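Local coordinates for ssDNA binding RNA Polymerase cofactor (Pseudomonas phage LUZ7, PDB 6QLC), which probably acts as a transcription regulator of an N4-related phage, binding single-stranded DNA and serving as an RNA polymerase cofactor, at residues Asp52-His55 against Met56-Gln59; Thr74-Ala77 against Glu78-Lys82; Val93-Ser96 against Glu97-Ala101. All blocks are in the same frame, centred on the assembly; numbering follows the deposited sequence.

Interaction 1: Asp52-His55 against Met56-Gln59; sequences DALH and MQLQ
Gln59 N gives its hydrogen to His55 O at 2.7 Å, the shortest sound polar bond of this helical turn and nearly straight, with an N-H...O angle of 172°. The three preceding donors follow the same i to i+4 spacing: Met56 N reaches Asp52 O at 3.0 Å, and Gln57 N and Leu58 N bond to Ala53 O and Leu54 O. Met56 also lays its CG against the Asp52 carbonyl, 3.2 Å from O; bends at its second and third torsions then carry SD and the methyl away. Asp52 is the N-cap of helix 53-61. Its OD1 turns back over the first turn and accepts two weak bonds, from Leu54 N at 2.8 Å and from His55 N at 3.3 Å, which partly satisfy amide hydrogens that have no preceding turn to receive them. The other carboxylate oxygen, OD2, sits 3.4 Å above one face of the His55 imidazole, toward its rim. His55 itself is buried: its side chain packs on Leu46 and Leu48 of strand 40-48, and ND1 accepts a hydrogen bond from the backbone Arg49 N, consistent with a neutral ring under the Asp52 carboxylate. On another side of the helix Leu54 and Gln57 run side by side in the same direction. Gln57 is fully extended (chi1 -177°), which brings OE1 within 3.9 Å of Leu54 CD2. Leu54, Gln57 and Leu58 pack respectively on Val41, Arg36 and Leu43 of the second subunit.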
loop_
_atom_site.group_PDB
_atom_site.type_symbol
_atom_site.label_atom_id
_atom_site.label_comp_id
_atom_site.label_asym_id
_atom_site.label_seq_id
_atom_site.Cartn_x
_atom_site.Cartn_y
_atom_site.Cartn_z
ATOM N N ASP A 52 -2.044 -14.678 9.539
ATOM C CA ASP A 52 -2.502 -14.418 8.176
ATOM C C ASP A 52 -1.517 -15.037 7.192
ATOM O O ASP A 52 -0.388 -14.553 7.043
ATOM C CB ASP A 52 -2.652 -12.920 7.928
ATOM C CG ASP A 52 -3.376 -12.613 6.635
ATOM O OD1 ASP A 52 -3.092 -13.263 5.606
ATOM O OD2 ASP A 52 -4.228 -11.703 6.645
ATOM N N ALA A 53 -1.968 -16.085 6.497
ATOM C CA ALA A 53 -1.110 -16.807 5.563
ATOM C C ALA A 53 -0.638 -15.933 4.410
ATOM O O ALA A 53 0.425 -16.191 3.838
ATOM C CB ALA A 53 -1.851 -18.020 5.009
ATOM N N LEU A 54 -1.431 -14.936 4.010
ATOM C CA LEU A 54 -0.941 -13.970 3.029
ATOM C C LEU A 54 0.240 -13.191 3.592
ATOM O O LEU A 54 1.301 -13.101 2.961
ATOM C CB LEU A 54 -2.058 -13.011 2.621
ATOM C CG LEU A 54 -3.069 -13.519 1.596
ATOM C CD1 LEU A 54 -3.621 -12.334 0.835
ATOM C CD2 LEU A 54 -2.431 -14.511 0.649
ATOM N N HIS A 55 0.069 -12.631 4.792
ATOM C CA HIS A 55 1.122 -11.828 5.403
ATOM C C HIS A 55 2.404 -12.627 5.552
ATOM O O HIS A 55 3.492 -12.133 5.225
ATOM C CB HIS A 55 0.654 -11.301 6.753
ATOM C CG HIS A 55 -0.514 -10.374 6.659
ATOM N ND1 HIS A 55 -1.071 -9.759 7.760
ATOM C CD2 HIS A 55 -1.232 -9.950 5.593
ATOM C CE1 HIS A 55 -2.076 -8.994 7.379
ATOM N NE2 HIS A 55 -2.195 -9.090 6.067
ATOM N N MET A 56 2.289 -13.881 5.994
ATOM C CA MET A 56 3.478 -14.688 6.227
ATOM C C MET A 56 4.123 -15.110 4.920
ATOM O O MET A 56 5.350 -15.221 4.832
ATOM C CB MET A 56 3.125 -15.919 7.067
ATOM C CG MET A 56 2.377 -15.596 8.350
ATOM S SD MET A 56 3.185 -14.273 9.260
ATOM C CE MET A 56 4.715 -15.078 9.672
ATOM N N GLN A 57 3.314 -15.387 3.899
ATOM C CA GLN A 57 3.877 -15.577 2.566
ATOM C C GLN A 57 4.645 -14.334 2.108
ATOM O O GLN A 57 5.677 -14.440 1.430
ATOM C CB GLN A 57 2.759 -15.909 1.581
ATOM C CG GLN A 57 3.234 -16.199 0.175
ATOM C CD GLN A 57 2.092 -16.319 -0.804
ATOM O OE1 GLN A 57 0.939 -16.008 -0.476
ATOM N NE2 GLN A 57 2.399 -16.768 -2.018
ATOM N N LEU A 58 4.146 -13.146 2.459
ATOM C CA LEU A 58 4.832 -11.906 2.097
ATOM C C LEU A 58 6.113 -11.758 2.898
ATOM O O LEU A 58 7.184 -11.501 2.333
ATOM C CB LEU A 58 3.926 -10.702 2.345
ATOM C CG LEU A 58 3.083 -10.164 1.194
ATOM C CD1 LEU A 58 2.138 -9.105 1.718
ATOM C CD2 LEU A 58 3.964 -9.601 0.108
ATOM N N GLN A 59 6.012 -11.929 4.221
ATOM C CA GLN A 59 7.180 -11.905 5.095
ATOM C C GLN A 59 8.266 -12.865 4.617
ATOM O O GLN A 59 9.432 -12.483 4.481
ATOM C CB GLN A 59 6.745 -12.231 6.521
ATOM C CG GLN A 59 7.730 -11.849 7.599
ATOM C CD GLN A 59 7.158 -12.044 8.995
ATOM O OE1 GLN A 59 6.520 -11.145 9.561
ATOM N NE2 GLN A 59 7.372 -13.231 9.551
#

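Interaction 2: Thr74-Ala77 against Glu78-Lys82; sequences TAYA and ERCKK
One face of the Tyr76 ring carries the thiol of Cys80, one helical turn later: SG hangs 3.5 Å above the ring plane, displaced toward the rim on the phenol side, with CZ its nearest ring atom at 3.6 Å. The line from the ring centroid to SG is 21° off the normal, so the sulfur meets the pi face and not the edge. Tyr76 CG lies across from its own backbone N (chi1 165°), which swings the ring along the helix toward Cys80, while Cys80 SG leans back beside its own N. The same pair is tied through the backbone, Cys80 N bonding to Tyr76 O at 2.9 Å and almost straight at 176°. The hydroxyl reaches across the dimer interface: Tyr76 OH is hydrogen-bonded to Leu91 N of the second subunit, and Lys90 of that subunit packs on the tyrosine. On the exposed flank Glu78 bends at its second torsion and Lys81 at its third, and the two ends meet in a salt bridge, NZ to OE2 at 3.2 Å, on the syn side but well out of the carboxylate plane. Arg79 starts with CG 3.3 Å from Ala75 O, then stretches away from this turn; its NH1 bonds to Phe61 O, joining helix 73-86 to the end of helix 53-61. Glu78 N to Thr74 O, at 2.8 Å, continues the regular backbone pattern. With Cys80 buried on one flank and Glu78 and Lys81 exposed on another, the turn has the two-sided character of an amphipathic helix, here at a dimer interface.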
loop_
_atom_site.group_PDB
_atom_site.type_symbol
_atom_site.label_atom_id
_atom_site.label_comp_id
_atom_site.label_asym_id
_atom_site.label_seq_id
_atom_site.Cartn_x
_atom_site.Cartn_y
_atom_site.Cartn_z
ATOM N N THR A 74 20.686 -7.176 -1.953
ATOM C CA THR A 74 20.397 -7.153 -3.381
ATOM C C THR A 74 19.143 -7.959 -3.705
ATOM O O THR A 74 18.213 -7.452 -4.344
ATOM C CB THR A 74 21.598 -7.689 -4.151
ATOM O OG1 THR A 74 22.667 -6.739 -4.068
ATOM C CG2 THR A 74 21.229 -7.917 -5.599
ATOM N N ALA A 75 19.090 -9.211 -3.252
ATOM C CA ALA A 75 17.921 -10.043 -3.531
ATOM C C ALA A 75 16.670 -9.458 -2.896
ATOM O O ALA A 75 15.596 -9.456 -3.503
ATOM C CB ALA A 75 18.158 -11.471 -3.039
ATOM N N TYR A 76 16.793 -8.951 -1.675
ATOM C CA TYR A 76 15.682 -8.259 -1.039
ATOM C C TYR A 76 15.199 -7.094 -1.904
ATOM O O TYR A 76 14.018 -7.023 -2.270
ATOM C CB TYR A 76 16.118 -7.805 0.354
ATOM C CG TYR A 76 15.216 -6.785 1.005
ATOM C CD1 TYR A 76 14.078 -7.174 1.687
ATOM C CD2 TYR A 76 15.515 -5.433 0.951
ATOM C CE1 TYR A 76 13.260 -6.258 2.282
ATOM C CE2 TYR A 76 14.698 -4.496 1.547
ATOM C CZ TYR A 76 13.572 -4.914 2.208
ATOM O OH TYR A 76 12.752 -3.985 2.806
ATOM N N ALA A 77 16.111 -6.199 -2.296
ATOM C CA ALA A 77 15.689 -5.037 -3.080
ATOM C C ALA A 77 15.067 -5.463 -4.407
ATOM O O ALA A 77 14.080 -4.871 -4.861
ATOM C CB ALA A 77 16.872 -4.092 -3.305
ATOM N N GLU A 78 15.616 -6.509 -5.028
ATOM C CA GLU A 78 15.032 -7.037 -6.253
ATOM C C GLU A 78 13.596 -7.497 -6.018
ATOM O O GLU A 78 12.691 -7.169 -6.796
ATOM C CB GLU A 78 15.888 -8.193 -6.779
ATOM C CG GLU A 78 17.187 -7.757 -7.421
ATOM C CD GLU A 78 16.959 -6.962 -8.691
ATOM O OE1 GLU A 78 16.429 -7.536 -9.671
ATOM O OE2 GLU A 78 17.296 -5.758 -8.705
ATOM N N ARG A 79 13.367 -8.253 -4.939
ATOM C CA ARG A 79 12.031 -8.783 -4.679
ATOM C C ARG A 79 11.052 -7.671 -4.332
ATOM O O ARG A 79 9.894 -7.704 -4.764
ATOM C CB ARG A 79 12.080 -9.821 -3.554
ATOM C CG ARG A 79 12.763 -11.132 -3.948
ATOM C CD ARG A 79 12.423 -12.286 -2.972
ATOM N NE ARG A 79 12.861 -13.580 -3.500
ATOM C CZ ARG A 79 12.899 -14.710 -2.795
ATOM N NH1 ARG A 79 12.537 -14.724 -1.509
ATOM N NH2 ARG A 79 13.325 -15.823 -3.380
ATOM N N CYS A 80 11.482 -6.697 -3.529
ATOM C CA CYS A 80 10.642 -5.521 -3.298
ATOM C C CYS A 80 10.201 -4.924 -4.626
ATOM O O CYS A 80 9.012 -4.667 -4.853
ATOM C CB CYS A 80 11.399 -4.483 -2.476
ATOM S SG CYS A 80 11.545 -4.883 -0.716
ATOM N N LYS A 81 11.144 -4.763 -5.548
ATOM C CA LYS A 81 10.792 -4.193 -6.838
ATOM C C LYS A 81 9.786 -5.081 -7.557
ATOM O O LYS A 81 8.777 -4.591 -8.076
ATOM C CB LYS A 81 12.059 -3.984 -7.670
ATOM C CG LYS A 81 12.644 -2.582 -7.504
ATOM C CD LYS A 81 14.119 -2.534 -7.888
ATOM C CE LYS A 81 14.344 -3.092 -9.289
ATOM N NZ LYS A 81 15.790 -3.150 -9.655
ATOM N N LYS A 82 10.021 -6.397 -7.547
ATOM C CA LYS A 82 9.117 -7.325 -8.217
ATOM C C LYS A 82 7.701 -7.237 -7.659
ATOM O O LYS A 82 6.734 -7.253 -8.423
ATOM C CB LYS A 82 9.651 -8.753 -8.109
ATOM C CG LYS A 82 8.922 -9.749 -9.022
ATOM C CD LYS A 82 9.045 -11.168 -8.514
ATOM C CE LYS A 82 7.676 -11.808 -8.287
ATOM N NZ LYS A 82 7.769 -13.187 -7.689
#

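Interaction 3: Val93-Ser96 against Glu97-Ala101; sequences VTRS and EEERA. With PO4 (phosphate ion), chain B.
Ser96 and Glu99 lock together in a capping box at the start of helix 97-100. Ser96 OG, held between its own backbone N and carbonyl carbon (chi1 60°), accepts from Glu99 N at 3.2 Å; in return Glu99 OE1 takes Ser96 N at 3.2 Å, on its anti side and out of the carboxylate plane. Ser96 O then receives Arg100 N at 3.0 Å, closing the compact part of the turn. A water bridges Glu99 OE1 and Thr94 O, extending the network back toward strand 88-93, where Val93 pairs with a strand of the second subunit. The looser, solvent-facing side belongs to two arginines. Arg100 lays CG 3.3 Å above one face of the Arg95 guanidinium, toward its rim, and the two guanidinium planes stand 85° apart. Both turn an edge to one phosphate ion, unequally: Arg95 NE grips O1 at 2.6 Å and NH2 reaches O4 at 3.2 Å, whereas Arg100 NE makes weak bonds to O2 and O4. The phosphate probably came from the crystallisation liquor, but two arginines that can hold it together are consistent with affinity for the phosphates of single-stranded DNA.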
loop_
_atom_site.group_PDB
_atom_site.type_symbol
_atom_site.label_atom_id
_atom_site.label_comp_id
_atom_site.label_asym_id
_atom_site.label_seq_id
_atom_site.Cartn_x
_atom_site.Cartn_y
_atom_site.Cartn_z
ATOM N N VAL A 93 -14.457 4.539 -3.746
ATOM C CA VAL A 93 -15.315 5.375 -2.906
ATOM C C VAL A 93 -16.337 4.486 -2.205
ATOM O O VAL A 93 -17.031 3.687 -2.852
ATOM C CB VAL A 93 -16.009 6.482 -3.722
ATOM C CG1 VAL A 93 -16.742 5.908 -4.926
ATOM C CG2 VAL A 93 -16.968 7.267 -2.843
ATOM N N THR A 94 -16.421 4.612 -0.884
ATOM C CA THR A 94 -17.408 3.860 -0.126
ATOM C C THR A 94 -18.762 4.560 -0.183
ATOM O O THR A 94 -18.875 5.737 -0.536
ATOM C CB THR A 94 -16.986 3.696 1.337
ATOM O OG1 THR A 94 -16.985 4.979 1.979
ATOM C CG2 THR A 94 -15.602 3.078 1.432
ATOM N N ARG A 95 -19.798 3.813 0.179
ATOM C CA ARG A 95 -21.151 4.337 0.166
ATOM C C ARG A 95 -21.368 5.267 1.343
ATOM O O ARG A 95 -20.843 5.047 2.435
ATOM C CB ARG A 95 -22.166 3.205 0.237
ATOM C CG ARG A 95 -22.154 2.266 -0.931
ATOM C CD ARG A 95 -23.477 1.523 -0.985
ATOM N NE ARG A 95 -23.451 0.300 -0.189
ATOM C CZ ARG A 95 -24.445 -0.580 -0.148
ATOM N NH1 ARG A 95 -25.560 -0.364 -0.845
ATOM N NH2 ARG A 95 -24.326 -1.675 0.590
ATOM N N SER A 96 -22.157 6.307 1.114
ATOM C CA SER A 96 -22.623 7.129 2.212
ATOM C C SER A 96 -23.622 6.347 3.052
ATOM O O SER A 96 -24.204 5.346 2.609
ATOM C CB SER A 96 -23.288 8.396 1.692
ATOM O OG SER A 96 -24.404 8.065 0.882
ATOM N N GLU A 97 -23.819 6.820 4.280
ATOM C CA GLU A 97 -24.852 6.240 5.119
ATOM C C GLU A 97 -26.205 6.328 4.437
ATOM O O GLU A 97 -27.012 5.396 4.516
ATOM C CB GLU A 97 -24.873 6.948 6.464
ATOM C CG GLU A 97 -23.676 6.595 7.292
ATOM C CD GLU A 97 -23.957 6.657 8.775
ATOM O OE1 GLU A 97 -23.131 6.114 9.537
ATOM O OE2 GLU A 97 -24.987 7.250 9.175
ATOM N N GLU A 98 -26.451 7.423 3.725
ATOM C CA GLU A 98 -27.719 7.571 3.029
ATOM C C GLU A 98 -27.910 6.463 1.998
ATOM O O GLU A 98 -29.023 5.958 1.818
ATOM C CB GLU A 98 -27.789 8.955 2.376
ATOM C CG GLU A 98 -28.648 9.044 1.111
ATOM C CD GLU A 98 -28.597 10.424 0.461
ATOM O OE1 GLU A 98 -28.272 11.402 1.166
ATOM O OE2 GLU A 98 -28.886 10.534 -0.751
ATOM N N GLU A 99 -26.838 6.054 1.324
ATOM C CA GLU A 99 -26.991 5.090 0.243
ATOM C C GLU A 99 -27.071 3.664 0.779
ATOM O O GLU A 99 -27.808 2.831 0.236
ATOM C CB GLU A 99 -25.833 5.240 -0.750
ATOM C CG GLU A 99 -25.819 6.598 -1.489
ATOM C CD GLU A 99 -24.507 6.880 -2.234
ATOM O OE1 GLU A 99 -23.433 6.402 -1.787
ATOM O OE2 GLU A 99 -24.551 7.597 -3.269
ATOM N N ARG A 100 -26.327 3.393 1.851
ATOM C CA ARG A 100 -26.196 2.096 2.501
ATOM C C ARG A 100 -27.362 1.778 3.419
ATOM O O ARG A 100 -27.505 0.618 3.835
ATOM C CB ARG A 100 -24.890 2.059 3.309
ATOM C CG ARG A 100 -24.260 0.711 3.388
ATOM C CD ARG A 100 -22.850 0.767 3.949
ATOM N NE ARG A 100 -22.562 -0.467 4.668
ATOM C CZ ARG A 100 -22.928 -0.678 5.928
ATOM N NH1 ARG A 100 -22.647 -1.827 6.528
ATOM N NH2 ARG A 100 -23.573 0.275 6.592
ATOM N N ALA A 101 -28.196 2.768 3.731
ATOM C CA ALA A 101 -29.322 2.544 4.624
ATOM C C ALA A 101 -30.263 1.510 4.032
ATOM O O ALA A 101 -30.447 1.419 2.813
ATOM C CB ALA A 101 -30.080 3.844 4.888
HETATM P P PO4 B . -20.675 -1.675 1.669
HETATM O O1 PO4 B . -21.372 -0.489 1.064
HETATM O O2 PO4 B . -19.839 -1.203 2.838
HETATM O O3 PO4 B . -19.777 -2.316 0.634
HETATM O O4 PO4 B . -21.705 -2.681 2.133
HETATM O O HOH W 1 -20.707 6.920 -2.700
#

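How the interactions relate
All three are local, one-turn contacts at the protein surface, arranged in series along the chain. Interactions 1 and 2 lie on consecutive helices, 53-61 and 73-86, their centres about 17 Å apart, and each includes one buried residue, His55 and Cys80 respectively. Interaction 3 has none: it sits on the short helix beyond strand 88-93, its centre about 40 Å from that of interaction 2 and on the opposite side of the chain's centre. Helix N-caps recur in 1 and 3, an aspartate alone in one and a reciprocal serine-glutamate box in the other, whereas interaction 2 is mid-helix. Every contact touches the second subunit, through side-chain packing, mostly of leucines, a tyrosine hydroxyl or strand pairing respectively.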